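Local coordinates for uncharacterized novel protein (Burkholderia pseudomallei K96243, PDB 3FJV) that is of unknown function and belongs to the DUF3501 family, with a packed group of N-terminal helices beside an antiparallel sheet, two copies forming the assembly, at residues 8-12 with 13-17; 17-20 with 21-25; 55-58 with 59-63; 75-78 with 79-82. One frame throughout, in Å; residues are numbered along the deposited sequence.

Contact 1 of 4, residues 8-12 with 13-17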
loop_
_atom_site.group_PDB
_atom_site.type_symbol
_atom_site.label_atom_id
_atom_site.label_comp_id
_atom_site.label_asym_id
_atom_site.label_seq_id
_atom_site.Cartn_x
_atom_site.Cartn_y
_atom_site.Cartn_z
ATOM N N SER A 8 -15.842 -20.555 -12.281
ATOM C CA SER A 8 -16.715 -19.864 -11.341
ATOM C C SER A 8 -16.926 -18.392 -11.705
ATOM O O SER A 8 -17.765 -17.728 -11.099
ATOM C CB SER A 8 -16.111 -19.928 -9.933
ATOM O OG SER A 8 -15.650 -21.230 -9.657
ATOM N N LEU A 9 -16.138 -17.883 -12.655
ATOM C CA LEU A 9 -16.127 -16.476 -13.002
ATOM C C LEU A 9 -16.859 -16.187 -14.298
ATOM O O LEU A 9 -16.885 -16.987 -15.214
ATOM C CB LEU A 9 -14.681 -16.025 -13.178
ATOM C CG LEU A 9 -13.723 -16.249 -12.023
ATOM C CD1 LEU A 9 -12.314 -15.743 -12.395
ATOM C CD2 LEU A 9 -14.258 -15.544 -10.763
ATOM N N LEU A 10 -17.478 -15.029 -14.359
ATOM C CA LEU A 10 -18.022 -14.514 -15.585
ATOM C C LEU A 10 -16.901 -14.031 -16.499
ATOM O O LEU A 10 -15.794 -13.680 -16.067
ATOM C CB LEU A 10 -18.989 -13.362 -15.271
ATOM C CG LEU A 10 -20.192 -13.718 -14.403
ATOM C CD1 LEU A 10 -21.059 -12.518 -14.211
ATOM C CD2 LEU A 10 -21.003 -14.884 -14.993
ATOM N N THR A 11 -17.181 -14.030 -17.790
ATOM C CA THR A 11 -16.286 -13.408 -18.737
ATOM C C THR A 11 -16.367 -11.906 -18.533
ATOM O O THR A 11 -17.299 -11.398 -17.895
ATOM C CB THR A 11 -16.744 -13.701 -20.149
ATOM O OG1 THR A 11 -18.098 -13.250 -20.278
ATOM C CG2 THR A 11 -16.648 -15.205 -20.479
ATOM N N LEU A 12 -15.438 -11.174 -19.145
ATOM C CA LEU A 12 -15.440 -9.705 -19.066
ATOM C C LEU A 12 -16.775 -9.169 -19.597
ATOM O O LEU A 12 -17.356 -8.254 -19.052
ATOM C CB LEU A 12 -14.276 -9.105 -19.892
ATOM C CG LEU A 12 -12.838 -9.333 -19.390
ATOM C CD1 LEU A 12 -11.781 -8.652 -20.299
ATOM C CD2 LEU A 12 -12.657 -8.853 -17.930
ATOM N N GLU A 13 -17.226 -9.734 -20.709
ATOM C CA GLU A 13 -18.453 -9.308 -21.330
ATOM C C GLU A 13 -19.677 -9.521 -20.445
ATOM O O GLU A 13 -20.546 -8.641 -20.354
ATOM C CB GLU A 13 -18.631 -10.082 -22.662
ATOM C CG GLU A 13 -19.990 -9.923 -23.290
ATOM C CD GLU A 13 -20.153 -10.688 -24.589
ATOM O OE1 GLU A 13 -19.196 -11.347 -25.057
ATOM O OE2 GLU A 13 -21.273 -10.615 -25.122
ATOM N N ALA A 14 -19.773 -10.711 -19.854
ATOM C CA ALA A 14 -20.906 -11.053 -19.020
ATOM C C ALA A 14 -20.858 -10.215 -17.729
ATOM O O ALA A 14 -21.897 -9.717 -17.287
ATOM C CB ALA A 14 -20.938 -12.557 -18.713
ATOM N N TYR A 15 -19.675 -10.023 -17.132
ATOM C CA TYR A 15 -19.617 -9.168 -15.916
ATOM C C TYR A 15 -20.005 -7.718 -16.180
ATOM O O TYR A 15 -20.736 -7.105 -15.392
ATOM C CB TYR A 15 -18.251 -9.245 -15.189
ATOM C CG TYR A 15 -18.244 -8.451 -13.917
ATOM C CD1 TYR A 15 -18.956 -8.900 -12.800
ATOM C CD2 TYR A 15 -17.556 -7.257 -13.804
ATOM C CE1 TYR A 15 -18.983 -8.187 -11.641
ATOM C CE2 TYR A 15 -17.583 -6.522 -12.623
ATOM C CZ TYR A 15 -18.302 -7.002 -11.546
ATOM O OH TYR A 15 -18.325 -6.298 -10.361
ATOM N N ALA A 16 -19.529 -7.151 -17.295
ATOM C CA ALA A 16 -19.800 -5.760 -17.579
ATOM C C ALA A 16 -21.287 -5.540 -17.687
ATOM O O ALA A 16 -21.760 -4.513 -17.263
ATOM C CB ALA A 16 -19.057 -5.246 -18.910
ATOM N N LYS A 17 -22.009 -6.520 -18.236
ATOM C CA LYS A 17 -23.473 -6.454 -18.328
ATOM C C LYS A 17 -24.152 -6.425 -16.956
ATOM O O LYS A 17 -25.196 -5.796 -16.819
ATOM C CB LYS A 17 -24.039 -7.593 -19.195
ATOM C CG LYS A 17 -23.804 -7.366 -20.704
ATOM C CD LYS A 17 -24.135 -8.595 -21.563
ATOM C CE LYS A 17 -24.359 -8.245 -23.043
ATOM N NZ LYS A 17 -23.144 -7.955 -23.852
#

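Contact 2 of 4, residues 17-20 with 21-25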
loop_
_atom_site.group_PDB
_atom_site.type_symbol
_atom_site.label_atom_id
_atom_site.label_comp_id
_atom_site.label_asym_id
_atom_site.label_seq_id
_atom_site.Cartn_x
_atom_site.Cartn_y
_atom_site.Cartn_z
ATOM N N LYS A 17 -22.009 -6.520 -18.236
ATOM C CA LYS A 17 -23.473 -6.454 -18.328
ATOM C C LYS A 17 -24.152 -6.425 -16.956
ATOM O O LYS A 17 -25.196 -5.796 -16.819
ATOM C CB LYS A 17 -24.039 -7.593 -19.195
ATOM C CG LYS A 17 -23.804 -7.366 -20.704
ATOM C CD LYS A 17 -24.135 -8.595 -21.563
ATOM C CE LYS A 17 -24.359 -8.245 -23.043
ATOM N NZ LYS A 17 -23.144 -7.955 -23.852
ATOM N N VAL A 18 -23.558 -7.034 -15.923
ATOM C CA VAL A 18 -24.211 -7.017 -14.602
ATOM C C VAL A 18 -23.480 -6.144 -13.545
ATOM O O VAL A 18 -23.827 -6.165 -12.375
ATOM C CB VAL A 18 -24.441 -8.468 -14.046
ATOM C CG1 VAL A 18 -25.449 -9.258 -14.925
ATOM C CG2 VAL A 18 -23.118 -9.258 -13.843
ATOM N N ARG A 19 -22.449 -5.407 -13.947
ATOM C CA ARG A 19 -21.545 -4.782 -12.974
ATOM C C ARG A 19 -22.232 -3.820 -12.016
ATOM O O ARG A 19 -22.032 -3.884 -10.816
ATOM C CB ARG A 19 -20.393 -4.114 -13.680
ATOM C CG ARG A 19 -19.399 -3.380 -12.755
ATOM C CD ARG A 19 -18.254 -2.828 -13.584
ATOM N NE ARG A 19 -17.195 -2.381 -12.713
ATOM C CZ ARG A 19 -16.539 -1.244 -12.807
ATOM N NH1 ARG A 19 -16.759 -0.362 -13.809
ATOM N NH2 ARG A 19 -15.592 -1.020 -11.911
ATOM N N ARG A 20 -23.073 -2.938 -12.522
ATOM C CA ARG A 20 -23.728 -1.995 -11.666
ATOM C C ARG A 20 -24.643 -2.700 -10.667
ATOM O O ARG A 20 -24.723 -2.333 -9.517
ATOM C CB ARG A 20 -24.549 -0.980 -12.505
ATOM C CG ARG A 20 -23.907 0.406 -12.655
ATOM C CD ARG A 20 -24.966 1.463 -13.085
ATOM N NE ARG A 20 -26.267 1.424 -12.353
ATOM C CZ ARG A 20 -26.531 1.915 -11.117
ATOM N NH1 ARG A 20 -25.582 2.493 -10.376
ATOM N NH2 ARG A 20 -27.769 1.808 -10.595
ATOM N N GLN A 21 -25.348 -3.709 -11.127
ATOM C CA GLN A 21 -26.190 -4.512 -10.247
ATOM C C GLN A 21 -25.381 -5.255 -9.175
ATOM O O GLN A 21 -25.795 -5.382 -8.003
ATOM C CB GLN A 21 -26.975 -5.465 -11.153
ATOM C CG GLN A 21 -28.004 -6.348 -10.502
ATOM C CD GLN A 21 -28.780 -7.187 -11.534
ATOM O OE1 GLN A 21 -28.188 -7.930 -12.325
ATOM N NE2 GLN A 21 -30.109 -7.078 -11.510
ATOM N N GLU A 22 -24.214 -5.744 -9.571
ATOM C CA GLU A 22 -23.317 -6.409 -8.651
ATOM C C GLU A 22 -22.751 -5.471 -7.582
ATOM O O GLU A 22 -22.641 -5.900 -6.411
ATOM C CB GLU A 22 -22.173 -7.084 -9.410
ATOM C CG GLU A 22 -22.615 -8.284 -10.257
ATOM C CD GLU A 22 -23.138 -9.421 -9.400
ATOM O OE1 GLU A 22 -24.364 -9.441 -9.124
ATOM O OE2 GLU A 22 -22.337 -10.296 -9.034
ATOM N N HIS A 23 -22.367 -4.243 -7.953
ATOM C CA HIS A 23 -21.858 -3.273 -6.942
ATOM C C HIS A 23 -22.916 -3.183 -5.827
ATOM O O HIS A 23 -22.581 -3.290 -4.662
ATOM C CB HIS A 23 -21.630 -1.798 -7.456
ATOM C CG HIS A 23 -20.554 -1.593 -8.511
ATOM N ND1 HIS A 23 -19.272 -2.088 -8.418
ATOM C CD2 HIS A 23 -20.565 -0.816 -9.632
ATOM C CE1 HIS A 23 -18.553 -1.685 -9.459
ATOM N NE2 HIS A 23 -19.309 -0.885 -10.201
ATOM N N ALA A 24 -24.187 -2.962 -6.190
ATOM C CA ALA A 24 -25.307 -2.876 -5.213
ATOM C C ALA A 24 -25.551 -4.193 -4.423
ATOM O O ALA A 24 -25.724 -4.172 -3.193
ATOM C CB ALA A 24 -26.621 -2.365 -5.863
ATOM N N ARG A 25 -25.541 -5.316 -5.106
ATOM C CA ARG A 25 -25.756 -6.605 -4.447
ATOM C C ARG A 25 -24.682 -6.851 -3.396
ATOM O O ARG A 25 -24.954 -7.314 -2.271
ATOM C CB ARG A 25 -25.748 -7.746 -5.457
ATOM C CG ARG A 25 -26.218 -9.055 -4.883
ATOM C CD ARG A 25 -26.322 -10.122 -5.930
ATOM N NE ARG A 25 -25.030 -10.486 -6.509
ATOM C CZ ARG A 25 -24.207 -11.403 -5.993
ATOM N NH1 ARG A 25 -24.515 -12.033 -4.872
ATOM N NH2 ARG A 25 -23.064 -11.677 -6.609
HETATM O O HOH W 1 -25.783 -3.904 -14.115
#

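Contact 3 of 4, residues 55-58 with 59-63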
loop_
_atom_site.group_PDB
_atom_site.type_symbol
_atom_site.label_atom_id
_atom_site.label_comp_id
_atom_site.label_asym_id
_atom_site.label_seq_id
_atom_site.Cartn_x
_atom_site.Cartn_y
_atom_site.Cartn_z
ATOM N N ILE A 55 -12.490 -10.262 -7.599
ATOM C CA ILE A 55 -11.834 -10.845 -8.787
ATOM C C ILE A 55 -12.471 -10.289 -10.045
ATOM O O ILE A 55 -11.790 -9.820 -10.955
ATOM C CB ILE A 55 -11.832 -12.395 -8.801
ATOM C CG1 ILE A 55 -11.020 -12.965 -7.636
ATOM C CG2 ILE A 55 -11.267 -12.907 -10.139
ATOM C CD1 ILE A 55 -11.387 -14.402 -7.325
ATOM N N HIS A 56 -13.793 -10.275 -10.089
ATOM C CA HIS A 56 -14.474 -9.697 -11.232
ATOM C C HIS A 56 -14.032 -8.229 -11.477
ATOM O O HIS A 56 -13.772 -7.804 -12.626
ATOM C CB HIS A 56 -15.989 -9.778 -11.027
ATOM C CG HIS A 56 -16.593 -11.132 -11.300
ATOM N ND1 HIS A 56 -17.748 -11.548 -10.681
ATOM C CD2 HIS A 56 -16.272 -12.099 -12.185
ATOM C CE1 HIS A 56 -18.116 -12.721 -11.177
ATOM N NE2 HIS A 56 -17.247 -13.073 -12.096
ATOM N N GLU A 57 -13.943 -7.468 -10.402
ATOM C CA GLU A 57 -13.552 -6.074 -10.454
ATOM C C GLU A 57 -12.111 -5.889 -10.974
ATOM O O GLU A 57 -11.857 -5.097 -11.890
ATOM C CB GLU A 57 -13.750 -5.416 -9.072
ATOM C CG GLU A 57 -15.202 -4.954 -8.760
ATOM C CD GLU A 57 -15.684 -3.912 -9.729
ATOM O OE1 GLU A 57 -15.067 -2.828 -9.775
ATOM O OE2 GLU A 57 -16.633 -4.180 -10.485
HETATM N N MSE A 58 -11.202 -6.703 -10.476
HETATM C CA MSE A 58 -9.844 -6.649 -10.962
HETATM C C MSE A 58 -9.740 -6.966 -12.455
HETATM O O MSE A 58 -9.104 -6.223 -13.207
HETATM C CB MSE A 58 -8.939 -7.626 -10.201
HETATM C CG MSE A 58 -7.412 -7.580 -10.637
HETATM SE SE MSE A 58 -6.407 -6.090 -10.029
HETATM C CE MSE A 58 -5.643 -6.841 -8.382
ATOM N N LEU A 59 -10.346 -8.080 -12.852
ATOM C CA LEU A 59 -10.379 -8.478 -14.248
ATOM C C LEU A 59 -10.996 -7.392 -15.129
ATOM O O LEU A 59 -10.446 -7.079 -16.197
ATOM C CB LEU A 59 -11.099 -9.811 -14.430
ATOM C CG LEU A 59 -10.535 -11.019 -13.662
ATOM C CD1 LEU A 59 -11.443 -12.261 -13.798
ATOM C CD2 LEU A 59 -9.080 -11.326 -14.056
ATOM N N HIS A 60 -12.083 -6.782 -14.667
ATOM C CA HIS A 60 -12.782 -5.747 -15.437
ATOM C C HIS A 60 -11.907 -4.486 -15.690
ATOM O O HIS A 60 -11.731 -4.016 -16.848
ATOM C CB HIS A 60 -14.075 -5.337 -14.745
ATOM C CG HIS A 60 -14.806 -4.208 -15.449
ATOM N ND1 HIS A 60 -15.662 -4.425 -16.500
ATOM C CD2 HIS A 60 -14.774 -2.865 -15.270
ATOM C CE1 HIS A 60 -16.132 -3.264 -16.939
ATOM N NE2 HIS A 60 -15.615 -2.303 -16.203
ATOM N N ILE A 61 -11.309 -3.996 -14.609
ATOM C CA ILE A 61 -10.541 -2.771 -14.645
ATOM C C ILE A 61 -9.240 -2.963 -15.440
ATOM O O ILE A 61 -8.870 -2.079 -16.199
ATOM C CB ILE A 61 -10.231 -2.252 -13.205
ATOM C CG1 ILE A 61 -11.525 -1.697 -12.578
ATOM C CG2 ILE A 61 -9.200 -1.148 -13.264
ATOM C CD1 ILE A 61 -11.478 -1.497 -10.985
ATOM N N GLU A 62 -8.573 -4.097 -15.233
ATOM C CA GLU A 62 -7.320 -4.446 -15.890
ATOM C C GLU A 62 -7.568 -5.076 -17.268
ATOM O O GLU A 62 -6.631 -5.242 -17.993
ATOM C CB GLU A 62 -6.463 -5.381 -15.011
ATOM C CG GLU A 62 -6.086 -4.789 -13.658
ATOM C CD GLU A 62 -5.257 -3.540 -13.794
ATOM O OE1 GLU A 62 -4.202 -3.612 -14.448
ATOM O OE2 GLU A 62 -5.653 -2.477 -13.272
ATOM N N LYS A 63 -8.832 -5.312 -17.636
ATOM C CA LYS A 63 -9.225 -6.000 -18.878
ATOM C C LYS A 63 -8.452 -7.286 -19.121
ATOM O O LYS A 63 -7.804 -7.439 -20.171
ATOM C CB LYS A 63 -9.061 -5.077 -20.092
ATOM C CG LYS A 63 -9.862 -3.757 -20.007
ATOM C CD LYS A 63 -9.635 -2.918 -21.271
ATOM C CE LYS A 63 -10.220 -1.529 -21.202
ATOM N NZ LYS A 63 -11.627 -1.629 -20.887
#

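Contact 4 of 4, residues 75-78 with 79-82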
loop_
_atom_site.group_PDB
_atom_site.type_symbol
_atom_site.label_atom_id
_atom_site.label_comp_id
_atom_site.label_asym_id
_atom_site.label_seq_id
_atom_site.Cartn_x
_atom_site.Cartn_y
_atom_site.Cartn_z
ATOM N N ASP A 75 -5.360 -16.808 -7.847
ATOM C CA ASP A 75 -4.339 -17.256 -6.901
ATOM C C ASP A 75 -3.953 -16.104 -5.996
ATOM O O ASP A 75 -3.673 -16.304 -4.832
ATOM C CB ASP A 75 -3.089 -17.737 -7.625
ATOM C CG ASP A 75 -3.299 -19.016 -8.416
ATOM O OD1 ASP A 75 -4.314 -19.685 -8.232
ATOM O OD2 ASP A 75 -2.420 -19.359 -9.241
ATOM N N ALA A 76 -3.985 -14.862 -6.504
ATOM C CA ALA A 76 -3.653 -13.710 -5.674
ATOM C C ALA A 76 -4.664 -13.476 -4.537
ATOM O O ALA A 76 -4.291 -12.979 -3.430
ATOM C CB ALA A 76 -3.537 -12.442 -6.512
ATOM N N TYR A 77 -5.930 -13.767 -4.824
ATOM C CA TYR A 77 -7.012 -13.616 -3.858
ATOM C C TYR A 77 -7.320 -14.853 -2.988
ATOM O O TYR A 77 -8.110 -14.746 -2.052
ATOM C CB TYR A 77 -8.299 -13.112 -4.552
ATOM C CG TYR A 77 -8.242 -11.622 -4.933
ATOM C CD1 TYR A 77 -8.612 -10.641 -4.027
ATOM C CD2 TYR A 77 -7.817 -11.210 -6.198
ATOM C CE1 TYR A 77 -8.584 -9.294 -4.373
ATOM C CE2 TYR A 77 -7.790 -9.908 -6.546
ATOM C CZ TYR A 77 -8.194 -8.930 -5.631
ATOM O OH TYR A 77 -8.141 -7.591 -5.941
ATOM N N LEU A 78 -6.664 -15.978 -3.258
ATOM C CA LEU A 78 -6.810 -17.206 -2.463
ATOM C C LEU A 78 -6.617 -17.030 -0.950
ATOM O O LEU A 78 -7.291 -17.678 -0.184
ATOM C CB LEU A 78 -5.780 -18.256 -2.901
ATOM C CG LEU A 78 -5.963 -19.660 -2.291
ATOM C CD1 LEU A 78 -7.279 -20.285 -2.764
ATOM C CD2 LEU A 78 -4.786 -20.576 -2.708
ATOM N N PRO A 79 -5.669 -16.175 -0.519
ATOM C CA PRO A 79 -5.558 -15.911 0.899
ATOM C C PRO A 79 -6.876 -15.520 1.586
ATOM O O PRO A 79 -7.015 -15.739 2.785
ATOM C CB PRO A 79 -4.551 -14.741 0.981
ATOM C CG PRO A 79 -3.775 -14.821 -0.296
ATOM C CD PRO A 79 -4.684 -15.414 -1.309
ATOM N N LEU A 80 -7.825 -14.915 0.865
ATOM C CA LEU A 80 -9.065 -14.516 1.500
ATOM C C LEU A 80 -10.116 -15.644 1.682
ATOM O O LEU A 80 -11.175 -15.406 2.330
ATOM C CB LEU A 80 -9.678 -13.310 0.779
ATOM C CG LEU A 80 -8.776 -12.106 0.526
ATOM C CD1 LEU A 80 -9.519 -10.946 -0.141
ATOM C CD2 LEU A 80 -8.149 -11.691 1.852
ATOM N N VAL A 81 -9.869 -16.814 1.087
ATOM C CA VAL A 81 -10.844 -17.894 1.092
ATOM C C VAL A 81 -10.864 -18.652 2.439
ATOM O O VAL A 81 -9.858 -19.250 2.837
ATOM C CB VAL A 81 -10.585 -18.847 -0.078
ATOM C CG1 VAL A 81 -11.600 -19.982 -0.064
ATOM C CG2 VAL A 81 -10.641 -18.052 -1.414
ATOM N N PRO A 82 -11.989 -18.615 3.170
ATOM C CA PRO A 82 -12.055 -19.422 4.405
ATOM C C PRO A 82 -12.010 -20.931 4.139
ATOM O O PRO A 82 -12.408 -21.383 3.086
ATOM C CB PRO A 82 -13.354 -18.959 5.082
ATOM C CG PRO A 82 -14.060 -18.208 4.139
ATOM C CD PRO A 82 -13.257 -17.911 2.921
#

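Contact 1 of 4, residues 8-12 with 13-17
The backbone from T11 into E13-K17 turns from an extended lead-in into the first turn of helix 12-30, with Y15 N hydrogen-bonded to T11 O at 2.8 Å and A16 N to L12 O at 3.0 Å. T11 is the N-cap. Its hydroxyl oxygen OG1 accepts from A14 N at 3.1 Å, with an N-H...O angle of 160°, so an amide that has no carbonyl one turn earlier in the helix is satisfied by a side chain. The torsion chi1 of 56° places OG1 between the backbone N and the carbonyl carbon of T11, and this swings it over the helix start, where it also lies 3.3 Å from A14 CB. T11 is thus held at two points, OG1 and its carbonyl.

L10 packs against the same first turn. L10 CB lies 4.0 Å from A14 CB and 4.2 Å from Y15 CB, while L10 CD1 sits at the edge of the Y15 ring, close to the ring plane. Farther along, K17 NZ reaches back to E13 OE2 in a weak salt bridge of 3.5 Å on the exposed face.

The cap is tied to helix 48-62: Y15 OH is hydrogen-bonded to E57, the Y15 ring stacks with H56, and H56 NE2 is hydrogen-bonded to L10 N. Ahead of the cap, L9 packs between helices 48-62 and 67-77.

Contact 2 of 4, residues 17-20 with 21-25
V18 O accepts a hydrogen bond from E22 N at 2.9 Å, one of the i to i+4 bonds that carry alpha-helix 12-30 through these two turns; H23 N makes the same bond to R19 O at 2.9 Å. The hydrogen bond from A24 N to R20 O is weak. Near the start of this stretch a water accepts from Q21 N at 3.0 Å and donates weakly to K17 O.

On the side facing helix 48-62, R19 is extended from CG to NE, and its CG lies 3.6 Å from NE2 of H23. The H23 nitrogen stands over one face of the guanidinium, toward its rim, but the two planes are 62° apart, so the groups meet at a steep tilt and not as a parallel stack. Outside partners hold both polar ends: R19 NH2 forms a salt bridge with E57, and H23 ND1 is hydrogen-bonded to Y53 OH.

V18 and E22 lie side by side, with V18 CG2 3.7 Å from E22 CG. The bend of E22 at chi2 (-65°) turns its carboxylate along the helix toward R25, which grips it side-on: NE is hydrogen-bonded to OE1, and NH2 of R25 meets OE2 of E22 at 2.9 Å in an almost straight hydrogen bond (179°).

Contact 3 of 4, residues 55-58 with 59-63
This is a buried contact along the last turns of helix 48-62, between side chains four residues apart, in a helix covered by helices 12-30 and 67-77 and, in part, by the second subunit. Four consecutive i to i+4 backbone hydrogen bonds run through it, the first from L59 N to I55 O at 3.0 Å and the last from E62 N to M58 O.

I55 and L59 lie side by side and point the same way, with I55 CG2 3.7 Å from L59 CD1. L59 CG also rests 3.2 Å from I55 O. L9 touches both side chains, and L74 of helix 67-77 packs on I55. M58, a selenomethionine, starts out with its CG opposite the backbone N (chi1 -177°) and then folds at chi2 and chi3. The folds bring M58 SE within 3.9 Å of CG of E62. Beyond that contact, OE1 of E62 is hydrogen-bonded to NE2 of H40 of the second subunit.

E57 meets I61 obliquely, E57 OE1 lying 4.0 Å from I61 CD1, and I61 CG1 packs 3.5 Å from E57 O. Both oxygens of this buried acid are taken up by helix 12-30.

K63 takes a positive phi of 48° as the C-prime residue. With its amide weakly hydrogen-bonded to H60 O and that of I64 meeting L59 O, the helix ends in a Schellman motif.

Contact 4 of 4, residues 75-78 with 79-82
Y77 and L80 form the tightly packed side of this contact, where the end of helix 67-77 passes through a short 3-10 segment, while L78 and D75 occupy its exposed side. The Y77 and L80 side chains run side by side and point the same way: L80 CD1 lies 4.0 Å from Y77 CD1, at the edge of the ring and near its plane. In the backbone, L80 N is hydrogen-bonded to Y77 O at 2.9 Å, coming from above the carbonyl plane. V81 N is hydrogen-bonded to L78 O at 3.0 Å in the same manner, 53° out of the plane. Both are i to i+3 bonds, as expected of a 3-10 turn.

P79 has no amide hydrogen to give, so the i to i+4 bond to D75 O is missing at this point, and the proline ring lies beside the carbonyl of A76. The exposed side is looser. L78 CD1 stays a distant 4.3 Å from V81 CG2. D75 leaves the backbone pointing away from 79-82, and its OD1 is hydrogen-bonded to Q71.

Y77 packs against Q54 and M58 of helix 48-62, and L80 and V81 against I51 of the same helix. P79 and L80 meet F146 of strand 144-150, and K88 of strand 86-93 is hydrogen-bonded to the carbonyls of P79 and V81, while A103 of the second subunit packs on A76 and Y77.

From the N terminus, contact 1 starts helix 12-30 and contact 2 continues it; L10 touches V18 and Y15 touches E22 where they join. Contact 3 comes later, at the end of helix 48-62, and contact 4 where helix 67-77 gives way to the loop before strand 86-93. All four are local, the first two joined at K17 and the rest following in series, so none closes a long loop and none nests or crosses. Contact 3 meets each of the others: contacts 1 and 2 through polar bonds and packing, and contact 4 through packing of I55 and M58 on Y77. Contacts 3 and 4 also reach the second subunit.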